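Local coordinates for DUF5642 domain-containing protein (Mycobacterium smegmatis, PDB 4TMD), which is of unknown function but is probably an exported, lipid-anchored protein, built from a large antiparallel sheet like other members of the Mog1p/PsbP clan, at residues S15-G18 with P19-V23; F55-G58 with Q59-P62; V177-E180 with R181-L185. All coordinates share one frame; numbering follows the deposited sequence.

Contact 1. Residues S15-G18 with P19-V23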
loop_
_atom_site.group_PDB
_atom_site.type_symbol
_atom_site.label_atom_id
_atom_site.label_comp_id
_atom_site.label_asym_id
_atom_site.label_seq_id
_atom_site.Cartn_x
_atom_site.Cartn_y
_atom_site.Cartn_z
ATOM N N SER A 15 -17.021 0.878 -8.670
ATOM C CA SER A 15 -17.451 1.453 -9.931
ATOM C C SER A 15 -16.295 2.115 -10.676
ATOM O O SER A 15 -16.468 2.662 -11.759
ATOM C CB SER A 15 -18.584 2.446 -9.675
ATOM O OG SER A 15 -19.657 1.798 -8.997
ATOM N N SER A 16 -15.103 2.042 -10.108
ATOM C CA SER A 16 -13.936 2.607 -10.759
ATOM C C SER A 16 -13.277 1.589 -11.707
ATOM O O SER A 16 -12.327 1.921 -12.408
ATOM C CB SER A 16 -12.942 3.093 -9.697
ATOM O OG SER A 16 -11.837 3.772 -10.262
ATOM N N PHE A 17 -13.783 0.356 -11.721
ATOM C CA PHE A 17 -13.189 -0.722 -12.534
ATOM C C PHE A 17 -14.180 -1.268 -13.570
ATOM O O PHE A 17 -15.336 -1.553 -13.241
ATOM C CB PHE A 17 -12.704 -1.875 -11.644
ATOM C CG PHE A 17 -11.715 -1.456 -10.602
ATOM C CD1 PHE A 17 -12.132 -1.160 -9.312
ATOM C CD2 PHE A 17 -10.372 -1.334 -10.918
ATOM C CE1 PHE A 17 -11.217 -0.769 -8.337
ATOM C CE2 PHE A 17 -9.449 -0.940 -9.949
ATOM C CZ PHE A 17 -9.881 -0.645 -8.666
ATOM N N GLY A 18 -13.729 -1.427 -14.810
ATOM C CA GLY A 18 -14.606 -1.922 -15.867
ATOM C C GLY A 18 -14.903 -3.409 -15.768
ATOM O O GLY A 18 -14.491 -4.075 -14.815
ATOM N N PRO A 19 -15.618 -3.953 -16.769
ATOM C CA PRO A 19 -16.013 -5.367 -16.757
ATOM C C PRO A 19 -14.824 -6.325 -16.936
ATOM O O PRO A 19 -14.966 -7.517 -16.660
ATOM C CB PRO A 19 -16.977 -5.466 -17.943
ATOM C CG PRO A 19 -16.515 -4.405 -18.872
ATOM C CD PRO A 19 -16.013 -3.275 -18.013
ATOM N N GLU A 20 -13.670 -5.816 -17.363
ATOM C CA GLU A 20 -12.473 -6.654 -17.460
ATOM C C GLU A 20 -11.855 -6.912 -16.084
ATOM O O GLU A 20 -10.890 -7.662 -15.947
ATOM C CB GLU A 20 -11.432 -6.019 -18.393
ATOM C CG GLU A 20 -10.670 -4.842 -17.813
ATOM C CD GLU A 20 -11.277 -3.494 -18.187
ATOM O OE1 GLU A 20 -12.519 -3.344 -18.106
ATOM O OE2 GLU A 20 -10.505 -2.580 -18.559
ATOM N N PHE A 21 -12.417 -6.300 -15.050
ATOM C CA PHE A 21 -11.901 -6.515 -13.710
ATOM C C PHE A 21 -12.832 -7.367 -12.899
ATOM O O PHE A 21 -14.055 -7.220 -12.968
ATOM C CB PHE A 21 -11.677 -5.186 -12.985
ATOM C CG PHE A 21 -10.438 -4.484 -13.401
ATOM C CD1 PHE A 21 -9.241 -4.708 -12.724
ATOM C CD2 PHE A 21 -10.457 -3.595 -14.468
ATOM C CE1 PHE A 21 -8.086 -4.059 -13.120
ATOM C CE2 PHE A 21 -9.304 -2.940 -14.865
ATOM C CZ PHE A 21 -8.123 -3.170 -14.196
ATOM N N LYS A 22 -12.242 -8.254 -12.110
ATOM C CA LYS A 22 -12.994 -8.948 -11.097
ATOM C C LYS A 22 -12.826 -8.214 -9.776
ATOM O O LYS A 22 -11.712 -8.070 -9.279
ATOM C CB LYS A 22 -12.529 -10.394 -10.958
ATOM C CG LYS A 22 -13.391 -11.141 -9.985
ATOM C CD LYS A 22 -12.900 -12.533 -9.797
ATOM C CE LYS A 22 -13.819 -13.289 -8.903
ATOM N NZ LYS A 22 -13.140 -14.514 -8.435
ATOM N N VAL A 23 -13.933 -7.762 -9.202
ATOM C CA VAL A 23 -13.880 -6.927 -7.999
ATOM C C VAL A 23 -14.355 -7.691 -6.769
ATOM O O VAL A 23 -15.288 -8.481 -6.849
ATOM C CB VAL A 23 -14.731 -5.656 -8.187
ATOM C CG1 VAL A 23 -14.904 -4.899 -6.878
ATOM C CG2 VAL A 23 -14.104 -4.771 -9.249
HETATM O O HOH W 1 -16.151 -5.335 -12.568
#
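Phe17 and Phe21 make a local edge-to-face aromatic contact round a type I beta turn, Gly18 to Phe21, which leads from the 3-10 segment ending at Ser16 into an edge strand, 22-30, of the antiparallel sheet. The edge of the Phe17 ring meets the face of Phe21: CD2 of Phe17 stands 3.9 Å above the plane of the Phe21 ring, over its centre. The ring centroids are 5.2 Å apart and the planes 54° apart, an inclined rather than a perpendicular T. The turn brings CB of Phe17 to 3.7 Å from CB of Phe21; the first torsions then aim the rings, each with CG anti to the carbonyl carbon (chi1 -57° in Phe17). Val23, a beta-branched residue suited to a strand, adds its CG2 methyl 4.0 Å from CB of Phe17, its side chain crossing that of Phe17 at about a right angle.

The turn itself is closed by the backbone bond from Phe21 N to Gly18 O, 3.1 Å. A water donates to both Gly18 O and Phe21 O, a second tie across the same loop. Pro19 suits the second position of a type I turn, where its ring-fixed phi of -69° is what the turn needs. OE1 of Glu20 folds back to 3.3 Å from Gly18 C, over a residue that has no side chain.

Ala74 of strand 67-76, Phe81 of strand 79-88 and Arg181 of helix 179-194 all touch both phenylalanine side chains. The chemistry is thus divided: apolar rings, both buried, join the loop to sheet and helix, while Pro19 and Glu20 are exposed, and Phe21 N, Gly18 O and Phe21 O find their partners in the turn bond and the water.

Contact 2. Residues F55-G58 with Q59-P62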
loop_
_atom_site.group_PDB
_atom_site.type_symbol
_atom_site.label_atom_id
_atom_site.label_comp_id
_atom_site.label_asym_id
_atom_site.label_seq_id
_atom_site.Cartn_x
_atom_site.Cartn_y
_atom_site.Cartn_z
ATOM N N PHE A 55 13.151 1.920 6.820
ATOM C CA PHE A 55 12.274 2.271 5.716
ATOM C C PHE A 55 12.072 1.109 4.735
ATOM O O PHE A 55 11.110 1.106 3.967
ATOM C CB PHE A 55 12.807 3.517 5.020
ATOM C CG PHE A 55 12.785 4.736 5.905
ATOM C CD1 PHE A 55 11.573 5.235 6.386
ATOM C CD2 PHE A 55 13.965 5.373 6.274
ATOM C CE1 PHE A 55 11.539 6.339 7.211
ATOM C CE2 PHE A 55 13.938 6.497 7.101
ATOM C CZ PHE A 55 12.725 6.980 7.565
ATOM N N ALA A 56 12.952 0.110 4.791
ATOM C CA ALA A 56 12.798 -1.100 3.992
ATOM C C ALA A 56 11.534 -1.866 4.358
ATOM O O ALA A 56 10.945 -2.544 3.514
ATOM C CB ALA A 56 14.025 -2.004 4.151
ATOM N N GLU A 57 11.119 -1.744 5.619
ATOM C CA GLU A 57 9.933 -2.422 6.135
ATOM C C GLU A 57 8.625 -1.811 5.611
ATOM O O GLU A 57 7.573 -2.452 5.655
ATOM C CB GLU A 57 9.934 -2.390 7.672
ATOM C CG GLU A 57 11.268 -2.805 8.310
ATOM C CD GLU A 57 11.235 -2.778 9.836
ATOM O OE1 GLU A 57 10.253 -2.251 10.413
ATOM O OE2 GLU A 57 12.196 -3.286 10.456
ATOM N N GLY A 58 8.694 -0.574 5.125
ATOM C CA GLY A 58 7.523 0.096 4.594
ATOM C C GLY A 58 6.569 0.461 5.716
ATOM O O GLY A 58 6.915 0.343 6.891
ATOM N N GLN A 59 5.359 0.877 5.354
ATOM C CA GLN A 59 4.416 1.418 6.324
ATOM C C GLN A 59 3.995 0.395 7.373
ATOM O O GLN A 59 3.357 -0.616 7.063
ATOM C CB GLN A 59 3.173 1.956 5.626
ATOM C CG GLN A 59 2.160 2.537 6.606
ATOM C CD GLN A 59 2.714 3.748 7.348
ATOM O OE1 GLN A 59 3.218 4.698 6.734
ATOM N NE2 GLN A 59 2.637 3.712 8.676
ATOM N N GLN A 60 4.338 0.686 8.624
ATOM C CA GLN A 60 4.013 -0.202 9.732
ATOM C C GLN A 60 2.761 0.219 10.500
ATOM O O GLN A 60 2.413 1.395 10.564
ATOM C CB GLN A 60 5.203 -0.285 10.696
ATOM C CG GLN A 60 6.427 -0.957 10.091
ATOM C CD GLN A 60 6.124 -2.363 9.592
ATOM O OE1 GLN A 60 5.714 -3.234 10.363
ATOM N NE2 GLN A 60 6.308 -2.584 8.293
ATOM N N PHE A 61 2.088 -0.766 11.081
ATOM C CA PHE A 61 0.989 -0.516 11.996
ATOM C C PHE A 61 1.317 -1.156 13.340
ATOM O O PHE A 61 1.246 -2.383 13.474
ATOM C CB PHE A 61 -0.322 -1.065 11.441
ATOM C CG PHE A 61 -0.780 -0.380 10.187
ATOM C CD1 PHE A 61 -0.171 -0.648 8.971
ATOM C CD2 PHE A 61 -1.819 0.534 10.224
ATOM C CE1 PHE A 61 -0.587 -0.016 7.822
ATOM C CE2 PHE A 61 -2.246 1.165 9.077
ATOM C CZ PHE A 61 -1.630 0.892 7.874
ATOM N N PRO A 62 1.694 -0.327 14.330
ATOM C CA PRO A 62 2.027 -0.776 15.689
ATOM C C PRO A 62 0.980 -1.739 16.251
ATOM O O PRO A 62 -0.215 -1.557 16.010
ATOM C CB PRO A 62 2.077 0.530 16.497
ATOM C CG PRO A 62 1.510 1.594 15.595
ATOM C CD PRO A 62 1.775 1.137 14.204
#
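Gln60 folds its side chain back toward the end of the short helix 53-56, and its amide nitrogen meets the carbonyl region of Glu57 and Gly58. NE2 of Gln60 donates a weak hydrogen bond to Gly58 O, 3.3 Å away, and lies 2.9 Å from Glu57 O. A chain bent at chi2, -57°, curls the amide back far enough to do this, which the length of glutamine allows. Gln59 uses its own amide differently: NE2 donates to Gln60 O at 3.0 Å and also to Pro93 O, while OE1 accepts from Ser95 N, so this buried amide has partners at both ends and pins the loop to the segment around residues 93-95.

The backbone explains the glycine. Gly58 N still bonds to Phe55 O, 3.2 Å, but Gly58 then leaves helical geometry with a positive phi of 71°, a conformation glycine adopts easily, and the chain runs on extended toward strand 67-76.

Van der Waals contact is slight. CB of Glu57 lies 3.7 Å from NE2 of Gln60, and the two side chains cross at about a right angle, their carboxylate and amide planes 78° apart. Further along, Phe61 packs on Met159 and Ile161 of the sheet.

Contact 3. Residues V177-E180 with R181-L185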
loop_
_atom_site.group_PDB
_atom_site.type_symbol
_atom_site.label_atom_id
_atom_site.label_comp_id
_atom_site.label_asym_id
_atom_site.label_seq_id
_atom_site.Cartn_x
_atom_site.Cartn_y
_atom_site.Cartn_z
ATOM N N VAL A 177 2.910 -2.853 -14.036
ATOM C CA VAL A 177 1.930 -2.230 -13.147
ATOM C C VAL A 177 1.449 -0.878 -13.691
ATOM O O VAL A 177 2.266 -0.037 -14.063
ATOM C CB VAL A 177 2.515 -2.008 -11.731
ATOM C CG1 VAL A 177 1.490 -1.312 -10.835
ATOM C CG2 VAL A 177 2.963 -3.327 -11.112
ATOM N N ASP A 178 0.129 -0.674 -13.718
ATOM C CA ASP A 178 -0.472 0.626 -14.057
ATOM C C ASP A 178 -0.420 1.544 -12.822
ATOM O O ASP A 178 -1.394 1.636 -12.072
ATOM C CB ASP A 178 -1.925 0.440 -14.530
ATOM C CG ASP A 178 -2.525 1.698 -15.140
ATOM O OD1 ASP A 178 -1.997 2.812 -14.914
ATOM O OD2 ASP A 178 -3.548 1.566 -15.855
ATOM N N THR A 179 0.716 2.211 -12.610
ATOM C CA THR A 179 0.898 3.074 -11.442
ATOM C C THR A 179 0.056 4.332 -11.537
ATOM O O THR A 179 -0.299 4.931 -10.528
ATOM C CB THR A 179 2.369 3.493 -11.257
ATOM O OG1 THR A 179 2.796 4.239 -12.400
ATOM C CG2 THR A 179 3.282 2.260 -11.075
ATOM N N GLU A 180 -0.233 4.756 -12.759
ATOM C CA GLU A 180 -1.124 5.888 -12.962
ATOM C C GLU A 180 -2.494 5.586 -12.343
ATOM O O GLU A 180 -3.045 6.391 -11.600
ATOM C CB GLU A 180 -1.259 6.201 -14.458
ATOM C CG GLU A 180 -2.113 7.420 -14.743
ATOM C CD GLU A 180 -2.273 7.681 -16.229
ATOM O OE1 GLU A 180 -2.540 6.718 -16.986
ATOM O OE2 GLU A 180 -2.126 8.849 -16.636
ATOM N N ARG A 181 -3.042 4.421 -12.649
ATOM C CA ARG A 181 -4.324 4.016 -12.071
ATOM C C ARG A 181 -4.264 3.867 -10.546
ATOM O O ARG A 181 -5.198 4.250 -9.837
ATOM C CB ARG A 181 -4.779 2.703 -12.677
ATOM C CG ARG A 181 -6.217 2.338 -12.344
ATOM C CD ARG A 181 -6.552 0.970 -12.969
ATOM N NE ARG A 181 -7.964 0.871 -13.303
ATOM C CZ ARG A 181 -8.433 0.563 -14.503
ATOM N NH1 ARG A 181 -7.600 0.292 -15.507
ATOM N NH2 ARG A 181 -9.742 0.514 -14.690
ATOM N N ALA A 182 -3.177 3.281 -10.041
ATOM C CA ALA A 182 -2.991 3.185 -8.592
ATOM C C ALA A 182 -3.039 4.571 -7.952
ATOM O O ALA A 182 -3.697 4.760 -6.945
ATOM C CB ALA A 182 -1.663 2.498 -8.250
ATOM N N ARG A 183 -2.322 5.537 -8.515
ATOM C CA ARG A 183 -2.295 6.871 -7.909
ATOM C C ARG A 183 -3.679 7.531 -7.978
ATOM O O ARG A 183 -4.109 8.201 -7.038
ATOM C CB ARG A 183 -1.234 7.755 -8.578
ATOM C CG ARG A 183 0.220 7.297 -8.305
ATOM C CD ARG A 183 1.236 8.315 -8.800
ATOM N NE ARG A 183 1.042 8.642 -10.212
ATOM C CZ ARG A 183 1.679 8.052 -11.221
ATOM N NH1 ARG A 183 2.572 7.098 -10.984
ATOM N NH2 ARG A 183 1.422 8.413 -12.473
ATOM N N GLU A 184 -4.394 7.328 -9.077
ATOM C CA GLU A 184 -5.755 7.875 -9.160
ATOM C C GLU A 184 -6.699 7.184 -8.195
ATOM O O GLU A 184 -7.578 7.829 -7.601
ATOM C CB GLU A 184 -6.287 7.781 -10.592
ATOM C CG GLU A 184 -5.438 8.623 -11.542
ATOM C CD GLU A 184 -5.776 8.428 -13.002
ATOM O OE1 GLU A 184 -6.660 7.596 -13.316
ATOM O OE2 GLU A 184 -5.141 9.114 -13.833
ATOM N N LEU A 185 -6.527 5.875 -8.004
ATOM C CA LEU A 185 -7.322 5.187 -6.988
ATOM C C LEU A 185 -7.098 5.789 -5.592
ATOM O O LEU A 185 -8.028 5.845 -4.793
ATOM C CB LEU A 185 -6.997 3.686 -6.949
ATOM C CG LEU A 185 -7.604 2.837 -8.070
ATOM C CD1 LEU A 185 -7.044 1.423 -7.984
ATOM C CD2 LEU A 185 -9.127 2.806 -7.947
HETATM O O HOH W 2 -4.735 -0.790 -15.740
#
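A chi1 of -169° carries the Asp178 carboxylate forward over the first turn of helix 179-194, where OD1 accepts from Arg181 N at 3.0 Å. The N-H comes from above the carboxylate plane, 62° out of it. Thr179 holds OG1 between its backbone N and carbonyl carbon, turned toward Arg183; there NH1 of Arg183 reaches OG1 in a weak bond of 3.2 Å, bent to 125°. A bend at chi3 lays the guanidinium back along the helix, one face over Thr179 O and Glu180 CA.

Asp178 is thus the N-cap, and its short acidic side chain suits the place: it satisfies an amide of the first turn, and its charge should interact favourably with the helix dipole. Regular helical bonds follow, starting with Ala182 N to Asp178 O at 3.2 Å. Ala182 touches Val162 and Ala164 of the sheet; a small residue fits such close packing.

OD2 of Asp178 is 4.3 Å from NH1 of Arg181, beyond a salt bridge, but a water donates to the first and accepts from the second. Arg183 NH2 has a long, weak ion pair with Glu119 OE1. Glu180 and Glu184 run side by side, their OE2 atoms 4.1 Å apart, a probably mildly unfavourable pairing on exposed residues.

How the contacts relate
Contacts 1 and 3 are neighbours, on the same side of the chain's centre, although far apart in sequence; their centres are 14 Å apart. The start of helix 179-194 packs on the loop that precedes edge strand 22-30: Phe17 CZ lies 3.6 Å from Leu185 CD1, and Phe21 CE2 lies 3.5 Å from Arg181 NH2. Phe81 of strand 79-88 touches side chains from both contacts, so loop, helix and sheet share one packing layer, with the Arg181 guanidinium against the Phe21 ring. Contact 2 stands apart on the opposite side of the chain's centre, about 19 Å from contact 1 and about 15 Å from contact 3 between nearest atoms. It reaches the sheet among others through Met159 of strand 158-166, which also carries Val162 and Ala164 under contact 3.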